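Local coordinates for protein cellulase (Clostridium cellulovorans, PDB 6UI3) that acts as a broad-specificity GH5_4 endoglucanase, this part being the TIM-barrel catalytic domain of a longer dockerin-bearing protein, and probably cleaves internal links of cellulose, at residues 31-36 against 86-91; 43-46 against 50-53. All blocks are in the same frame, centred on the assembly; numbering follows the deposited sequence. Where two conformers were deposited one is given.

Both contacts belong to one shared corner of an eight-stranded parallel beta/alpha barrel, and their centres lie 11 Å apart. Along the chain the order is 31-36, 43-46, 50-53 and 86-91, so the short-range interaction 2 falls wholly between the two halves of interaction 1. The long loop from strand 25-29 to helix 49-58 supplies one segment of each, while helices 82-96 and 49-58 supply the others. They touch directly: Asn-31 O is 2.9 Å from Asn-44 ND2, a probable hydrogen bond, and Val-46 packs on Arg-87. Together they illustrate how a barrel loop can be fastened to two successive helices of the outer layer.

Interaction 1 (31-36 against 86-91); sequences NTLESV and ARVETV
Leu-33 reaches from its loop to helix 82-96 and meets two valines with one methyl, CD1, which stands 4.2 Å from Val-91 CG2 and 4.5 Å from Val-88 CG2, residues three apart on one helical face. With CG beside its backbone N (chi1 -73°), the branch is carried to the valines, and the side chains of Leu-33 and Val-91 run past one another in opposite directions. This is the packed part, wholly buried and without a hydrogen bond across it. Ile-65 of strand 62-65 touches both Leu-33 and Val-91, placing the contact in a TIM barrel where the loop after the first strand meets the helix after the second. The leucine sits in a type I turn from Thr-32 to Ser-35. Thr-32 O accepts both Ser-35 N (3.0 Å) and Ser-35 OG (2.8 Å) from the same face of its plane, while the Glu-34 carboxylate takes Asn-31 N on OE2 and Thr-32 N on OE1. Packing is looser toward partly exposed Arg-87, whose CG is 4.5 Å from Leu-33 CD2. Within the helix, Val-91 CG2 lies 3.6 Å above the Arg-87 guanidinium, which is salt-bridged to Glu-39 and hydrogen-bonded to Thr-47 and Tyr-94.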
# COMPACT_ATOMS: atom_id res chain seq x y z
N ASN A 31 -4.86 8.84 4.97
CA ASN A 31 -4.89 10.21 5.50
C ASN A 31 -4.71 10.21 7.02
O ASN A 31 -5.42 10.90 7.78
CB ASN A 31 -6.16 10.95 5.08
CG ASN A 31 -6.15 11.36 3.63
OD1 ASN A 31 -5.38 10.84 2.82
ND2 ASN A 31 -7.03 12.29 3.27
N THR A 32 -3.73 9.44 7.48
CA THR A 32 -3.48 9.24 8.90
C THR A 32 -1.99 9.49 9.17
O THR A 32 -1.58 10.65 9.21
CB THR A 32 -4.04 7.89 9.34
OG1 THR A 32 -5.42 7.81 8.93
CG2 THR A 32 -4.02 7.72 10.84
N LEU A 33 -1.17 8.44 9.31
CA LEU A 33 0.24 8.65 9.66
C LEU A 33 1.10 9.16 8.52
O LEU A 33 2.28 9.46 8.75
CB LEU A 33 0.84 7.40 10.30
CG LEU A 33 0.35 7.15 11.74
CD1 LEU A 33 0.65 5.72 12.14
CD2 LEU A 33 0.99 8.14 12.71
N GLU A 34 0.55 9.31 7.32
CA GLU A 34 1.24 10.01 6.25
C GLU A 34 0.87 11.48 6.14
O GLU A 34 1.39 12.17 5.25
CB GLU A 34 1.05 9.31 4.89
CG GLU A 34 -0.20 9.66 4.12
CD GLU A 34 -1.50 9.03 4.60
OE1 GLU A 34 -1.65 8.65 5.78
OE2 GLU A 34 -2.43 8.97 3.76
N SER A 35 0.00 11.98 7.02
CA SER A 35 -0.46 13.36 6.91
C SER A 35 0.65 14.36 7.27
O SER A 35 1.55 14.07 8.06
CB SER A 35 -1.62 13.61 7.89
OG SER A 35 -2.71 12.73 7.68
N VAL A 36 0.54 15.57 6.73
CA VAL A 36 1.35 16.68 7.23
C VAL A 36 0.87 17.01 8.63
O VAL A 36 -0.32 17.22 8.86
CB VAL A 36 1.23 17.91 6.32
CG1 VAL A 36 1.96 19.10 6.93
CG2 VAL A 36 1.77 17.61 4.92
N ALA A 86 7.48 4.36 18.19
CA ALA A 86 6.61 3.62 19.10
C ALA A 86 5.15 3.73 18.70
O ALA A 86 4.39 2.77 18.84
CB ALA A 86 6.83 4.10 20.54
N ARG A 87 4.73 4.90 18.21
CA ARG A 87 3.35 5.03 17.76
C ARG A 87 3.08 4.14 16.55
O ARG A 87 2.05 3.47 16.47
CB ARG A 87 3.02 6.49 17.44
CG ARG A 87 1.58 6.72 16.98
CD ARG A 87 0.55 6.28 18.02
NE ARG A 87 -0.79 6.33 17.46
CZ ARG A 87 -1.81 5.59 17.88
NH1 ARG A 87 -1.69 4.75 18.90
NH2 ARG A 87 -2.97 5.68 17.23
N VAL A 88 3.99 4.14 15.58
CA VAL A 88 3.84 3.26 14.43
C VAL A 88 3.72 1.81 14.89
O VAL A 88 2.85 1.06 14.43
CB VAL A 88 5.00 3.46 13.43
CG1 VAL A 88 4.91 2.44 12.32
CG2 VAL A 88 5.00 4.88 12.87
N GLU A 89 4.59 1.41 15.83
CA GLU A 89 4.54 0.05 16.37
C GLU A 89 3.20 -0.25 17.05
O GLU A 89 2.66 -1.35 16.91
CB GLU A 89 5.71 -0.12 17.34
CG GLU A 89 5.75 -1.48 18.01
CD GLU A 89 6.99 -1.67 18.88
OE1 GLU A 89 7.54 -0.67 19.37
OE2 GLU A 89 7.40 -2.84 19.07
N THR A 90 2.66 0.71 17.81
CA THR A 90 1.37 0.52 18.45
C THR A 90 0.28 0.25 17.42
O THR A 90 -0.56 -0.65 17.61
CB THR A 90 1.03 1.74 19.32
OG1 THR A 90 2.03 1.88 20.34
CG2 THR A 90 -0.34 1.62 19.95
N VAL A 91 0.28 1.01 16.33
CA VAL A 91 -0.72 0.82 15.28
C VAL A 91 -0.51 -0.51 14.55
O VAL A 91 -1.48 -1.23 14.28
CB VAL A 91 -0.74 2.03 14.33
CG1 VAL A 91 -1.69 1.80 13.17
CG2 VAL A 91 -1.12 3.30 15.08

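Interaction 2 (43-46 against 50-53); sequences GNPV and KMFD
Met-51 extends from helix 49-58 and brings its terminal methyl against the loop that leads into the same helix. CE approaches Val-46 O to 3.5 Å and Pro-45 CG to 4.1 Å, so one carbon meets a backbone carbonyl and a ring carbon of consecutive residues. The methionine starts with CG beside its backbone N (chi1 -65°) and runs extended beyond it (chi2 173°), which spans the distance between backbones whose nearest CA atoms, Val-46 and Met-51, are 10.2 Å apart. The bond to CB of Pro-45 points toward the helix, and the proline lies aslant to the methionine chain, with CG its nearest atom to the methyl. That of Val-46 points away, and the residue contributes to this contact through its carbonyl oxygen. No hydrogen bond joins the two segments, so the fit is one of van der Waals touch alone, partly buried. It joins the loop after the first strand of the TIM barrel to the start of the helix that follows. Just before, Asn-44 ND2 is hydrogen-bonded to Asn-306 O, and its OD1 to Asn-307 ND2. Pro-45 also touches Asn-307 and Met-51 touches Leu-324, both in loops that follow strand 301-305, while helix 82-96 also adjoins, with Arg-87 against Val-46 and, in the conformer given, Val-91 and Ala-95 against Phe-52.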
# COMPACT_ATOMS: atom_id res chain seq x y z
N GLY A 43 -7.10 15.75 9.63
CA GLY A 43 -8.44 15.79 10.18
C GLY A 43 -9.00 14.46 10.65
O GLY A 43 -10.14 14.43 11.14
N ASN A 44 -8.25 13.38 10.56
CA ASN A 44 -8.74 12.10 11.04
C ASN A 44 -8.45 11.93 12.52
O ASN A 44 -7.54 12.57 13.06
CB ASN A 44 -8.18 10.96 10.20
CG ASN A 44 -8.96 10.79 8.92
OD1 ASN A 44 -10.15 11.11 8.86
ND2 ASN A 44 -8.31 10.31 7.87
N PRO A 45 -9.23 11.11 13.21
CA PRO A 45 -9.02 10.90 14.65
C PRO A 45 -7.81 10.03 14.91
O PRO A 45 -7.28 9.35 14.02
CB PRO A 45 -10.30 10.19 15.08
CG PRO A 45 -10.71 9.41 13.87
CD PRO A 45 -10.37 10.31 12.70
N VAL A 46 -7.36 10.05 16.16
CA VAL A 46 -6.33 9.12 16.60
C VAL A 46 -6.85 7.70 16.41
O VAL A 46 -7.98 7.37 16.78
CB VAL A 46 -5.95 9.41 18.06
CG1 VAL A 46 -4.95 8.37 18.56
CG2 VAL A 46 -5.37 10.81 18.19
N LYS A 50 -9.98 -0.67 18.48
CA LYS A 50 -11.37 -0.97 18.15
C LYS A 50 -11.66 -0.77 16.66
O LYS A 50 -12.49 -1.49 16.09
CB LYS A 50 -12.33 -0.15 19.01
CG LYS A 50 -12.41 -0.63 20.44
CD LYS A 50 -13.44 0.16 21.24
CE LYS A 50 -13.44 -0.27 22.71
NZ LYS A 50 -14.48 0.43 23.52
N MET A 51 -11.01 0.20 16.02
CA MET A 51 -11.19 0.36 14.58
C MET A 51 -10.75 -0.89 13.82
O MET A 51 -11.43 -1.33 12.89
CB MET A 51 -10.41 1.58 14.09
CG MET A 51 -10.93 2.88 14.66
SD MET A 51 -9.88 4.29 14.25
CE MET A 51 -10.59 5.55 15.30
N PHE A 52 -9.61 -1.45 14.22
CA PHE A 52 -9.10 -2.67 13.59
C PHE A 52 -9.96 -3.87 13.94
O PHE A 52 -10.20 -4.73 13.09
CB PHE A 52 -7.65 -2.89 14.02
CG PHE A 52 -6.66 -2.00 13.30
CD1 PHE A 52 -6.63 -0.63 13.52
CD2 PHE A 52 -5.73 -2.55 12.43
CE1 PHE A 52 -5.71 0.18 12.86
CE2 PHE A 52 -4.81 -1.75 11.77
CZ PHE A 52 -4.80 -0.39 11.99
N ASP A 53 -10.44 -3.95 15.19
CA ASP A 53 -11.38 -5.00 15.57
C ASP A 53 -12.58 -5.00 14.64
O ASP A 53 -13.08 -6.05 14.23
CB ASP A 53 -11.91 -4.76 16.99
CG ASP A 53 -10.85 -4.85 18.08
OD1 ASP A 53 -9.72 -5.31 17.85
OD2 ASP A 53 -11.21 -4.45 19.22